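Local coordinates for phenylacetic acid degradation-related protein (Silicibacter sp., PDB 2QWZ), which probably hydrolyses a thioester substrate, as expected of a hotdog-fold member of the thioesterase superfamily, at residues S30-E35 with L92-L97; S45-A50 with T55-V60; P74-L79 with I135-E140; V82-L87 with M151-P156. All blocks are in the same frame, centred on the assembly; numbering follows the deposited sequence.

Contact 1: S30-E35 with L92-L97; sequences SAYLEE and LGREAL
The ring of Tyr32 lies against the aliphatic stem of Arg94, joining the helix 26-36 to the loop that follows helix 73-92, the long helix of a hotdog fold; the contact itself lies toward the periphery. Gly93, with positive phi, leaves the helical path, and a type I turn from Gly93 to Ala96 sends the chain on to the strand 99-107. The close-packed part of the contact is the buried ring. Tyr32 reaches out from its helix because chi1 of -173° turns CG away from the backbone nitrogen; it also touches Leu89, and its CE1 comes to 3.6 Å from Arg94 CG. The arginine chain runs extended from CG to NE obliquely past CD1 and CE1 of the ring, with Tyr32 CD1 3.7 Å from Arg94 NE. Ring and guanidinium planes stand 76° apart, so this is not a stack: mostly the methylenes and NE meet the aromatic carbons. The outer side is looser. Arg94 is exposed, though it also touches Phe24, and Glu35 stands nearby without pairing, its OE2 4.6 Å from Arg94 NE, a separation at which the opposite charges could attract only weakly. No other subunit of the assembly reaches this corner. Replacing Tyr32 by an alanine would probably leave the arginine stem without its neighbour, free to turn, and open a gap beside Leu89. At the far end of the ring the phenol oxygen approaches the backbone of the turn, with Tyr32 OH 3.1 Å from Arg94 O.

Contact 2: S45-A50 with T55-V60; sequences SIDALA and TMRLNV
Thr55 O receives two backbone N-H groups, a weak bond from Asp47 N at 2.7 Å and another weak one from Ala48 N at 3.3 Å. This is a classic beta bulge in the hairpin of strands 44-49 and 53-58: Asp47 and Ala48 both face Thr55, and the register slips by one. Antiparallel pairing flanks the bulge. Ala48 O accepts from Thr55 N, and Ser45 pairs with Arg57 through two bonds, the shorter from Arg57 N to Ser45 O at 2.7 Å. The bulge also presents Asp47 to Arg57. Arg57 NE points in the guanidinium plane at the syn lone pair of Asp47 OD1, 3.3 Å away, in a salt bridge to which Arg57 NH2 adds a weak, bent bond to Asp47 OD2 at 3.0 Å; the two planes are 39° apart. NH1 makes further salt bridges to Glu140 and Asp116. A leucine in place of Arg57 would probably leave these three carboxylates without their shared counter-charge. Ile46 CG1 meets the selenium of selenomethionine Met56. The hairpin thus separates its chemistry by face: Ile46 and Met56 pack apolar on one, and Ser45, Ala48, Thr55 and Arg57 lie on the other, where the positive guanidinium probably helps to offset three acids.

Contact 3: P74-L79 with I135-E140; sequences PSMFAL and ILLFSE. With ACT (acetate ion), chain E.
Helix 74-79 passes over strand 135-139 with 10.1 Å between the axes of these short segments and 125° between their N-to-C directions. Met76 and Leu137 are the residues whose CA atoms come nearest, at 7.8 Å, and no hydrogen bond joins the two segments. Side chains fill the interval. Leu137 rises from the strand and sends CD2 to within 3.7 Å of Met76 CB, so that the touching part of the selenomethionine is the root of its side chain. Beyond CG this chain bends at chi3 and the selenium turns off from the strand; the residue also packs on Leu117 and Phe107. Leu79, its CG anti to the backbone nitrogen (chi1 179°), and Leu137 lie side by side, pointing opposite ways, with Leu79 CD2 4.1 Å from Leu137 CG. Such apolar contacts are how the long helix of a hotdog fold is wrapped by its antiparallel sheet, and all the touching residues here are buried. Ile135 completes the row, its CD1 4.3 Å from Leu79 O, a carbonyl that accepts a hydrogen bond from Ser83 OG. Other sides of the helix meet different partners: Phe77 packs on Gly73 of a second subunit. Ser75 turns to a bound acetate, probably from the crystallisation liquor, its OG donating to the acetate OXT at 2.7 Å, and Arg63 NH1 and Ser72 N also bond the ion.

Contact 4: V82-L87 with M151-P156; sequences VSVYAL and MTYSIP
Tyr153 stands up from its strand against the backbone and side chains of Val84 and Tyr85, with CE1 near Val84 and CE2 near Tyr85. Val84 CG1 comes obliquely to Tyr153 CE1 at 3.5 Å. Across the ring, Tyr153 CE2 lies 4.1 Å from Tyr85 CB. The two tyrosine side chains cross at about a right angle, and CE2 of Tyr153 sits at the edge of the Tyr85 ring, close to its plane, so neither ring lies flat on the other. A chi1 of -59° sends the Tyr153 ring toward the helix, where it passes beside the Val84-Tyr85 peptide, placing Tyr153 CZ 3.8 Å from Tyr85 N. Two residues back along the strand, selenomethionine Met151 also points at the helix, and Val84 CB meets Met151 CB at 4.0 Å before the longer chain folds aside. The axes of helix 82-87 and strand 151-154 run 8.9 Å apart with 46° between their directions. This packs a later part of the hotdog helix against the sheet; Val84 touches Ala121 as well, and Tyr153 also rests on Thr100. At the tip of Tyr153 the environment turns polar, for its OH is hydrogen-bonded to Asp81. The buried tyrosine therefore serves two chemistries, its ring carbons packing against apolar Val84 while its hydroxyl is satisfied by the carboxylate of Asp81, about one helix turn before Tyr85.

How the contacts relate
Contacts 3 and 4 use successive parts of helix 73-92 against neighbouring strands of one sheet, their centres about 15 Å apart. Contact 2 lies about 11 Å from contact 3, centre to centre, and meets both: Arg57 NH1 forms a salt bridge with Glu140 OE1 at 2.6 Å, while Met56 CE packs 3.4 Å from Ala86 CB of contact 4. Contact 1 flanks this core, its helix touching contact 2 where Ser30 OG is 3.6 Å from Ile46 CD1, and contact 4 where Leu33 meets Ala86. Contact 3, beside which the acetate is bound, lies on the opposite side of the chain's centre from contact 1, nearest atoms about 10 Å apart.

Contact 1: S30-E35 with L92-L97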
loop_
_atom_site.group_PDB
_atom_site.type_symbol
_atom_site.label_atom_id
_atom_site.label_comp_id
_atom_site.label_asym_id
_atom_site.label_seq_id
_atom_site.Cartn_x
_atom_site.Cartn_y
_atom_site.Cartn_z
ATOM N N SER A 30 24.219 12.314 -10.642
ATOM C CA SER A 30 25.014 11.086 -10.675
ATOM C C SER A 30 26.207 11.112 -9.719
ATOM O O SER A 30 26.503 10.106 -9.071
ATOM C CB SER A 30 25.512 10.808 -12.085
ATOM O OG SER A 30 24.437 10.607 -12.979
ATOM N N ALA A 31 26.870 12.268 -9.642
ATOM C CA ALA A 31 28.044 12.486 -8.809
ATOM C C ALA A 31 27.684 12.578 -7.340
ATOM O O ALA A 31 28.431 12.111 -6.485
ATOM C CB ALA A 31 28.769 13.802 -9.241
ATOM N N TYR A 32 26.568 13.229 -7.040
ATOM C CA TYR A 32 26.115 13.343 -5.660
ATOM C C TYR A 32 25.598 12.028 -5.105
ATOM O O TYR A 32 25.665 11.807 -3.915
ATOM C CB TYR A 32 25.029 14.410 -5.509
ATOM C CG TYR A 32 24.684 14.649 -4.055
ATOM C CD1 TYR A 32 25.565 15.332 -3.227
ATOM C CD2 TYR A 32 23.507 14.149 -3.496
ATOM C CE1 TYR A 32 25.279 15.541 -1.888
ATOM C CE2 TYR A 32 23.215 14.350 -2.152
ATOM C CZ TYR A 32 24.107 15.049 -1.360
ATOM O OH TYR A 32 23.843 15.266 -0.030
ATOM N N LEU A 33 25.062 11.159 -5.955
ATOM C CA LEU A 33 24.562 9.873 -5.487
ATOM C C LEU A 33 25.683 8.892 -5.214
ATOM O O LEU A 33 25.578 8.086 -4.292
ATOM C CB LEU A 33 23.601 9.254 -6.493
ATOM C CG LEU A 33 22.224 9.896 -6.551
ATOM C CD1 LEU A 33 21.589 9.435 -7.791
ATOM C CD2 LEU A 33 21.399 9.550 -5.345
ATOM N N GLU A 34 26.735 8.919 -6.025
ATOM C CA GLU A 34 27.890 8.052 -5.779
ATOM C C GLU A 34 28.660 8.510 -4.543
ATOM O O GLU A 34 29.236 7.685 -3.842
ATOM C CB GLU A 34 28.805 7.998 -7.000
ATOM C CG GLU A 34 28.162 7.306 -8.197
ATOM C CD GLU A 34 29.049 7.328 -9.412
ATOM O OE1 GLU A 34 29.973 6.485 -9.469
ATOM O OE2 GLU A 34 28.828 8.189 -10.296
ATOM N N GLU A 35 28.647 9.815 -4.271
ATOM C CA GLU A 35 29.241 10.384 -3.054
ATOM C C GLU A 35 28.509 9.908 -1.791
ATOM O O GLU A 35 29.091 9.243 -0.938
ATOM C CB GLU A 35 29.243 11.922 -3.136
ATOM C CG GLU A 35 29.550 12.649 -1.830
ATOM C CD GLU A 35 29.791 14.148 -2.025
ATOM O OE1 GLU A 35 30.865 14.516 -2.551
ATOM O OE2 GLU A 35 28.919 14.960 -1.635
ATOM N N LEU A 92 15.504 19.119 -4.170
ATOM C CA LEU A 92 15.737 19.679 -2.835
ATOM C C LEU A 92 17.188 20.001 -2.515
ATOM O O LEU A 92 17.453 20.832 -1.635
ATOM C CB LEU A 92 15.180 18.752 -1.763
ATOM C CG LEU A 92 13.655 18.591 -1.722
ATOM C CD1 LEU A 92 13.260 17.703 -0.543
ATOM C CD2 LEU A 92 12.950 19.936 -1.651
ATOM N N GLY A 93 18.121 19.336 -3.187
ATOM C CA GLY A 93 19.541 19.642 -3.025
ATOM C C GLY A 93 20.261 18.876 -1.922
ATOM O O GLY A 93 19.688 17.989 -1.289
ATOM N N ARG A 94 21.522 19.246 -1.694
ATOM C CA ARG A 94 22.436 18.506 -0.807
ATOM C C ARG A 94 21.998 18.464 0.646
ATOM O O ARG A 94 22.000 17.410 1.285
ATOM C CB ARG A 94 23.818 19.142 -0.831
ATOM C CG ARG A 94 24.524 19.069 -2.151
ATOM C CD ARG A 94 25.984 19.516 -2.035
ATOM N NE ARG A 94 26.800 18.847 -3.042
ATOM C CZ ARG A 94 26.741 19.097 -4.351
ATOM N NH1 ARG A 94 25.917 20.024 -4.845
ATOM N NH2 ARG A 94 27.520 18.412 -5.176
ATOM N N GLU A 95 21.638 19.626 1.175
ATOM C CA GLU A 95 21.357 19.760 2.595
ATOM C C GLU A 95 19.965 19.228 2.954
ATOM O O GLU A 95 19.479 19.493 4.059
ATOM C CB GLU A 95 21.489 21.230 3.011
ATOM N N ALA A 96 19.333 18.490 2.029
ATOM C CA ALA A 96 17.975 17.964 2.220
ATOM C C ALA A 96 18.046 16.476 2.499
ATOM O O ALA A 96 18.641 15.713 1.722
ATOM C CB ALA A 96 17.120 18.214 0.997
ATOM N N LEU A 97 17.432 16.070 3.607
ATOM C CA LEU A 97 17.567 14.720 4.096
ATOM C C LEU A 97 16.202 14.032 4.054
ATOM O O LEU A 97 15.543 13.912 5.085
ATOM C CB LEU A 97 18.144 14.742 5.521
#

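Contact 2: S45-A50 with T55-V60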
loop_
_atom_site.group_PDB
_atom_site.type_symbol
_atom_site.label_atom_id
_atom_site.label_comp_id
_atom_site.label_asym_id
_atom_site.label_seq_id
_atom_site.Cartn_x
_atom_site.Cartn_y
_atom_site.Cartn_z
ATOM N N SER A 45 22.548 3.569 -12.253
ATOM C CA SER A 45 22.939 4.769 -12.998
ATOM C C SER A 45 21.725 5.508 -13.582
ATOM O O SER A 45 20.729 4.891 -13.927
ATOM C CB SER A 45 23.960 4.426 -14.090
ATOM O OG SER A 45 23.423 3.514 -15.065
ATOM N N ILE A 46 21.827 6.824 -13.714
ATOM C CA ILE A 46 20.758 7.649 -14.277
ATOM C C ILE A 46 20.808 7.641 -15.804
ATOM O O ILE A 46 21.760 8.126 -16.392
ATOM C CB ILE A 46 20.868 9.124 -13.772
ATOM C CG1 ILE A 46 21.051 9.187 -12.257
ATOM C CG2 ILE A 46 19.656 9.968 -14.205
ATOM C CD1 ILE A 46 21.113 10.601 -11.709
ATOM N N ASP A 47 19.795 7.094 -16.469
ATOM C CA ASP A 47 19.655 7.334 -17.900
ATOM C C ASP A 47 19.163 8.718 -18.315
ATOM O O ASP A 47 19.607 9.251 -19.327
ATOM C CB ASP A 47 18.716 6.294 -18.552
ATOM C CG ASP A 47 19.305 4.936 -18.579
ATOM O OD1 ASP A 47 20.476 4.795 -18.199
ATOM O OD2 ASP A 47 18.596 4.000 -18.985
ATOM N N ALA A 48 18.209 9.280 -17.596
ATOM C CA ALA A 48 17.673 10.596 -17.929
ATOM C C ALA A 48 17.123 11.278 -16.698
ATOM O O ALA A 48 16.696 10.626 -15.768
ATOM C CB ALA A 48 16.588 10.468 -18.954
ATOM N N LEU A 49 17.107 12.599 -16.734
ATOM C CA LEU A 49 16.586 13.422 -15.662
ATOM C C LEU A 49 15.883 14.629 -16.277
ATOM O O LEU A 49 16.420 15.268 -17.174
ATOM C CB LEU A 49 17.714 13.896 -14.775
ATOM C CG LEU A 49 17.292 14.869 -13.666
ATOM C CD1 LEU A 49 16.583 14.122 -12.588
ATOM C CD2 LEU A 49 18.501 15.522 -13.119
ATOM N N ALA A 50 14.654 14.878 -15.825
ATOM C CA ALA A 50 13.822 15.985 -16.271
ATOM C C ALA A 50 13.128 16.478 -15.016
ATOM O O ALA A 50 13.172 15.785 -13.974
ATOM C CB ALA A 50 12.822 15.506 -17.288
ATOM N N THR A 55 14.731 8.463 -15.246
ATOM C CA THR A 55 14.938 7.046 -15.631
ATOM C C THR A 55 16.225 6.520 -15.042
ATOM O O THR A 55 17.302 7.022 -15.351
ATOM C CB THR A 55 14.968 6.866 -17.134
ATOM O OG1 THR A 55 13.799 7.464 -17.645
ATOM C CG2 THR A 55 14.987 5.377 -17.538
HETATM N N MSE A 56 16.107 5.557 -14.128
HETATM C CA MSE A 56 17.260 4.941 -13.502
HETATM C C MSE A 56 17.442 3.522 -14.018
HETATM O O MSE A 56 16.445 2.840 -14.266
HETATM C CB MSE A 56 17.042 4.905 -12.017
HETATM C CG MSE A 56 18.221 4.486 -11.228
HETATM SE SE MSE A 56 19.394 5.912 -10.643
HETATM C CE MSE A 56 18.259 7.135 -9.665
ATOM N N ARG A 57 18.710 3.111 -14.149
ATOM C CA ARG A 57 19.112 1.794 -14.653
ATOM C C ARG A 57 19.695 0.983 -13.514
ATOM O O ARG A 57 20.504 1.503 -12.718
ATOM C CB ARG A 57 20.184 1.943 -15.734
ATOM C CG ARG A 57 20.576 0.635 -16.441
ATOM C CD ARG A 57 21.593 0.902 -17.552
ATOM N NE ARG A 57 20.935 1.586 -18.645
ATOM C CZ ARG A 57 20.348 0.971 -19.657
ATOM N NH1 ARG A 57 20.373 -0.352 -19.754
ATOM N NH2 ARG A 57 19.717 1.687 -20.555
ATOM N N LEU A 58 19.249 -0.269 -13.421
ATOM C CA LEU A 58 19.923 -1.274 -12.616
ATOM C C LEU A 58 20.701 -2.140 -13.591
ATOM O O LEU A 58 20.109 -2.842 -14.444
ATOM C CB LEU A 58 18.925 -2.133 -11.824
ATOM C CG LEU A 58 19.346 -3.232 -10.837
ATOM C CD1 LEU A 58 18.108 -3.658 -9.988
ATOM C CD2 LEU A 58 19.921 -4.442 -11.514
ATOM N N ASN A 59 22.021 -2.097 -13.452
ATOM C CA ASN A 59 22.932 -2.947 -14.235
ATOM C C ASN A 59 22.851 -4.394 -13.771
ATOM O O ASN A 59 23.423 -4.739 -12.755
ATOM C CB ASN A 59 24.363 -2.405 -14.078
ATOM C CG ASN A 59 25.422 -3.251 -14.786
ATOM O OD1 ASN A 59 25.124 -4.115 -15.620
ATOM N ND2 ASN A 59 26.681 -2.970 -14.467
ATOM N N VAL A 60 22.144 -5.231 -14.526
ATOM C CA VAL A 60 21.842 -6.613 -14.126
ATOM C C VAL A 60 23.108 -7.478 -13.984
ATOM O O VAL A 60 23.159 -8.413 -13.181
ATOM C CB VAL A 60 20.838 -7.291 -15.095
ATOM C CG1 VAL A 60 21.487 -7.573 -16.423
ATOM C CG2 VAL A 60 20.279 -8.605 -14.503
#

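Contact 3: P74-L79 with I135-E140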
loop_
_atom_site.group_PDB
_atom_site.type_symbol
_atom_site.label_atom_id
_atom_site.label_comp_id
_atom_site.label_asym_id
_atom_site.label_seq_id
_atom_site.Cartn_x
_atom_site.Cartn_y
_atom_site.Cartn_z
ATOM N N PRO A 74 13.668 -7.570 -3.404
ATOM C CA PRO A 74 14.467 -6.554 -2.746
ATOM C C PRO A 74 15.242 -5.643 -3.705
ATOM O O PRO A 74 15.433 -4.470 -3.381
ATOM C CB PRO A 74 15.412 -7.371 -1.841
ATOM C CG PRO A 74 14.682 -8.655 -1.626
ATOM C CD PRO A 74 14.016 -8.923 -2.935
ATOM N N SER A 75 15.660 -6.167 -4.860
ATOM C CA SER A 75 16.448 -5.385 -5.819
ATOM C C SER A 75 15.558 -4.404 -6.557
ATOM O O SER A 75 15.928 -3.224 -6.704
ATOM C CB SER A 75 17.200 -6.289 -6.810
ATOM O OG SER A 75 18.383 -6.776 -6.216
HETATM N N MSE A 76 14.381 -4.892 -6.968
HETATM C CA MSE A 76 13.295 -4.031 -7.491
HETATM C C MSE A 76 12.887 -2.943 -6.502
HETATM O O MSE A 76 12.712 -1.806 -6.875
HETATM C CB MSE A 76 12.091 -4.863 -7.920
HETATM C CG MSE A 76 12.410 -5.680 -9.130
HETATM SE SE MSE A 76 10.870 -6.569 -9.905
HETATM C CE MSE A 76 11.001 -8.196 -8.899
ATOM N N PHE A 77 12.747 -3.300 -5.244
ATOM C CA PHE A 77 12.528 -2.322 -4.200
ATOM C C PHE A 77 13.606 -1.246 -4.225
ATOM O O PHE A 77 13.308 -0.050 -4.172
ATOM C CB PHE A 77 12.503 -2.990 -2.822
ATOM C CG PHE A 77 12.348 -1.996 -1.711
ATOM C CD1 PHE A 77 13.434 -1.313 -1.224
ATOM C CD2 PHE A 77 11.097 -1.664 -1.243
ATOM C CE1 PHE A 77 13.269 -0.345 -0.261
ATOM C CE2 PHE A 77 10.936 -0.710 -0.272
ATOM C CZ PHE A 77 12.010 -0.046 0.204
ATOM N N ALA A 78 14.862 -1.712 -4.291
ATOM C CA ALA A 78 16.070 -0.892 -4.369
ATOM C C ALA A 78 16.017 0.079 -5.533
ATOM O O ALA A 78 16.274 1.257 -5.344
ATOM C CB ALA A 78 17.330 -1.796 -4.464
ATOM N N LEU A 79 15.635 -0.408 -6.722
ATOM C CA LEU A 79 15.498 0.422 -7.905
ATOM C C LEU A 79 14.414 1.477 -7.753
ATOM O O LEU A 79 14.641 2.663 -8.039
ATOM C CB LEU A 79 15.169 -0.455 -9.127
ATOM C CG LEU A 79 14.978 0.314 -10.441
ATOM C CD1 LEU A 79 16.205 1.176 -10.723
ATOM C CD2 LEU A 79 14.713 -0.618 -11.612
ATOM N N ILE A 135 6.445 5.041 -9.885
ATOM C CA ILE A 135 7.462 4.467 -10.760
ATOM C C ILE A 135 6.914 3.184 -11.440
ATOM O O ILE A 135 6.185 2.449 -10.813
ATOM C CB ILE A 135 8.753 4.161 -9.970
ATOM C CG1 ILE A 135 9.878 3.645 -10.869
ATOM C CG2 ILE A 135 8.498 3.236 -8.834
ATOM C CD1 ILE A 135 11.263 3.971 -10.345
ATOM N N LEU A 136 7.230 3.005 -12.720
ATOM C CA LEU A 136 7.043 1.730 -13.463
ATOM C C LEU A 136 8.416 1.121 -13.775
ATOM O O LEU A 136 9.312 1.814 -14.268
ATOM C CB LEU A 136 6.312 1.963 -14.761
ATOM C CG LEU A 136 4.828 2.336 -14.656
ATOM C CD1 LEU A 136 4.289 2.571 -16.031
ATOM C CD2 LEU A 136 3.985 1.287 -13.960
ATOM N N LEU A 137 8.557 -0.174 -13.496
ATOM C CA LEU A 137 9.765 -0.918 -13.731
ATOM C C LEU A 137 9.552 -1.764 -14.994
ATOM O O LEU A 137 8.509 -2.383 -15.159
ATOM C CB LEU A 137 10.043 -1.877 -12.596
ATOM C CG LEU A 137 10.651 -1.207 -11.340
ATOM C CD1 LEU A 137 9.747 -0.172 -10.942
ATOM C CD2 LEU A 137 10.784 -2.262 -10.271
ATOM N N PHE A 138 10.591 -1.812 -15.812
ATOM C CA PHE A 138 10.565 -2.453 -17.097
ATOM C C PHE A 138 11.819 -3.294 -17.175
ATOM O O PHE A 138 12.869 -2.888 -16.671
ATOM C CB PHE A 138 10.612 -1.365 -18.178
ATOM C CG PHE A 138 9.371 -0.515 -18.254
ATOM C CD1 PHE A 138 8.270 -0.962 -18.903
ATOM C CD2 PHE A 138 9.289 0.679 -17.592
ATOM C CE1 PHE A 138 7.099 -0.190 -18.999
ATOM C CE2 PHE A 138 8.127 1.451 -17.641
ATOM C CZ PHE A 138 7.037 1.023 -18.363
ATOM N N SER A 139 11.724 -4.462 -17.802
ATOM C CA SER A 139 12.909 -5.062 -18.383
ATOM C C SER A 139 13.177 -4.299 -19.678
ATOM O O SER A 139 12.308 -4.165 -20.516
ATOM C CB SER A 139 12.744 -6.573 -18.636
ATOM O OG SER A 139 12.903 -7.297 -17.409
ATOM N N GLU A 140 14.381 -3.776 -19.838
ATOM C CA GLU A 140 14.662 -2.882 -20.938
ATOM C C GLU A 140 14.314 -3.545 -22.270
ATOM O O GLU A 140 14.802 -4.619 -22.548
ATOM C CB GLU A 140 16.122 -2.504 -20.903
ATOM C CG GLU A 140 16.558 -1.567 -22.002
ATOM C CD GLU A 140 17.964 -1.031 -21.746
ATOM O OE1 GLU A 140 18.821 -1.806 -21.213
ATOM O OE2 GLU A 140 18.236 0.103 -22.192
HETATM C C ACT E . 19.238 -10.237 -7.066
HETATM O O ACT E . 20.406 -10.139 -6.639
HETATM O OXT ACT E . 18.715 -9.175 -7.489
HETATM C CH3 ACT E . 18.581 -11.597 -7.059
#

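Contact 4: V82-L87 with M151-P156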
loop_
_atom_site.group_PDB
_atom_site.type_symbol
_atom_site.label_atom_id
_atom_site.label_comp_id
_atom_site.label_asym_id
_atom_site.label_seq_id
_atom_site.Cartn_x
_atom_site.Cartn_y
_atom_site.Cartn_z
ATOM N N VAL A 82 15.626 4.072 -4.958
ATOM C CA VAL A 82 16.702 4.958 -5.416
ATOM C C VAL A 82 16.219 5.985 -6.448
ATOM O O VAL A 82 16.607 7.161 -6.369
ATOM C CB VAL A 82 18.018 4.179 -5.907
ATOM C CG1 VAL A 82 17.875 3.603 -7.322
ATOM C CG2 VAL A 82 19.273 5.103 -5.803
ATOM N N SER A 83 15.360 5.560 -7.379
ATOM C CA SER A 83 14.794 6.429 -8.377
ATOM C C SER A 83 14.018 7.617 -7.820
ATOM O O SER A 83 14.190 8.734 -8.278
ATOM C CB SER A 83 13.841 5.630 -9.285
ATOM O OG SER A 83 14.533 4.556 -9.916
ATOM N N VAL A 84 13.097 7.383 -6.896
ATOM C CA VAL A 84 12.270 8.472 -6.398
ATOM C C VAL A 84 13.093 9.334 -5.452
ATOM O O VAL A 84 12.965 10.545 -5.473
ATOM C CB VAL A 84 10.955 7.978 -5.769
ATOM C CG1 VAL A 84 10.125 9.094 -5.408
ATOM C CG2 VAL A 84 10.162 7.097 -6.795
ATOM N N TYR A 85 13.952 8.708 -4.669
ATOM C CA TYR A 85 14.828 9.434 -3.775
ATOM C C TYR A 85 15.702 10.412 -4.553
ATOM O O TYR A 85 15.837 11.557 -4.171
ATOM C CB TYR A 85 15.721 8.463 -3.010
ATOM C CG TYR A 85 16.697 9.188 -2.105
ATOM C CD1 TYR A 85 16.295 9.665 -0.881
ATOM C CD2 TYR A 85 18.022 9.415 -2.505
ATOM C CE1 TYR A 85 17.197 10.363 -0.037
ATOM C CE2 TYR A 85 18.915 10.098 -1.695
ATOM C CZ TYR A 85 18.505 10.567 -0.462
ATOM O OH TYR A 85 19.415 11.244 0.318
ATOM N N ALA A 86 16.282 9.932 -5.647
ATOM C CA ALA A 86 17.149 10.720 -6.529
ATOM C C ALA A 86 16.395 11.902 -7.118
ATOM O O ALA A 86 16.925 13.000 -7.123
ATOM C CB ALA A 86 17.730 9.839 -7.646
ATOM N N LEU A 87 15.148 11.684 -7.566
ATOM C CA LEU A 87 14.292 12.785 -8.063
ATOM C C LEU A 87 13.953 13.794 -6.959
ATOM O O LEU A 87 13.943 14.991 -7.194
ATOM C CB LEU A 87 13.026 12.240 -8.688
ATOM C CG LEU A 87 12.244 13.040 -9.740
ATOM C CD1 LEU A 87 13.023 13.577 -10.963
ATOM C CD2 LEU A 87 11.197 12.133 -10.203
HETATM N N MSE A 151 6.428 5.500 -3.770
HETATM C CA MSE A 151 7.334 5.747 -2.671
HETATM C C MSE A 151 6.974 7.057 -2.130
HETATM O O MSE A 151 6.743 7.976 -2.916
HETATM C CB MSE A 151 8.779 5.842 -3.145
HETATM C CG MSE A 151 9.378 4.566 -3.728
HETATM SE SE MSE A 151 9.746 3.116 -2.560
HETATM C CE MSE A 151 10.385 4.186 -0.972
ATOM N N THR A 152 7.015 7.156 -0.791
ATOM C CA THR A 152 6.771 8.369 -0.028
ATOM C C THR A 152 7.925 8.597 0.967
ATOM O O THR A 152 8.410 7.642 1.589
ATOM C CB THR A 152 5.459 8.213 0.789
ATOM O OG1 THR A 152 4.379 7.850 -0.077
ATOM C CG2 THR A 152 5.089 9.432 1.476
ATOM N N TYR A 153 8.306 9.872 1.140
ATOM C CA TYR A 153 9.448 10.296 1.925
ATOM C C TYR A 153 9.058 11.407 2.868
ATOM O O TYR A 153 8.316 12.307 2.500
ATOM C CB TYR A 153 10.592 10.822 1.014
ATOM C CG TYR A 153 11.032 9.778 0.057
ATOM C CD1 TYR A 153 10.367 9.589 -1.131
ATOM C CD2 TYR A 153 12.102 8.951 0.352
ATOM C CE1 TYR A 153 10.735 8.581 -1.988
ATOM C CE2 TYR A 153 12.506 7.977 -0.529
ATOM C CZ TYR A 153 11.805 7.777 -1.668
ATOM O OH TYR A 153 12.191 6.774 -2.501
ATOM N N SER A 154 9.575 11.344 4.078
ATOM C CA SER A 154 9.453 12.432 5.018
ATOM C C SER A 154 10.583 13.401 4.761
ATOM O O SER A 154 11.724 12.988 4.639
ATOM C CB SER A 154 9.516 11.916 6.452
ATOM O OG SER A 154 10.051 12.905 7.307
ATOM N N ILE A 155 10.248 14.680 4.643
ATOM C CA ILE A 155 11.220 15.758 4.560
ATOM C C ILE A 155 11.272 16.483 5.904
ATOM O O ILE A 155 10.324 17.166 6.264
ATOM C CB ILE A 155 10.791 16.823 3.582
ATOM C CG1 ILE A 155 10.776 16.304 2.151
ATOM C CG2 ILE A 155 11.703 18.053 3.769
ATOM C CD1 ILE A 155 9.936 17.197 1.266
ATOM N N PRO A 156 12.369 16.337 6.662
ATOM C CA PRO A 156 12.510 17.140 7.880
ATOM C C PRO A 156 13.227 18.503 7.669
ATOM O O PRO A 156 13.783 18.752 6.575
ATOM C CB PRO A 156 13.331 16.220 8.804
ATOM C CG PRO A 156 13.984 15.181 7.897
ATOM C CD PRO A 156 13.506 15.419 6.488
#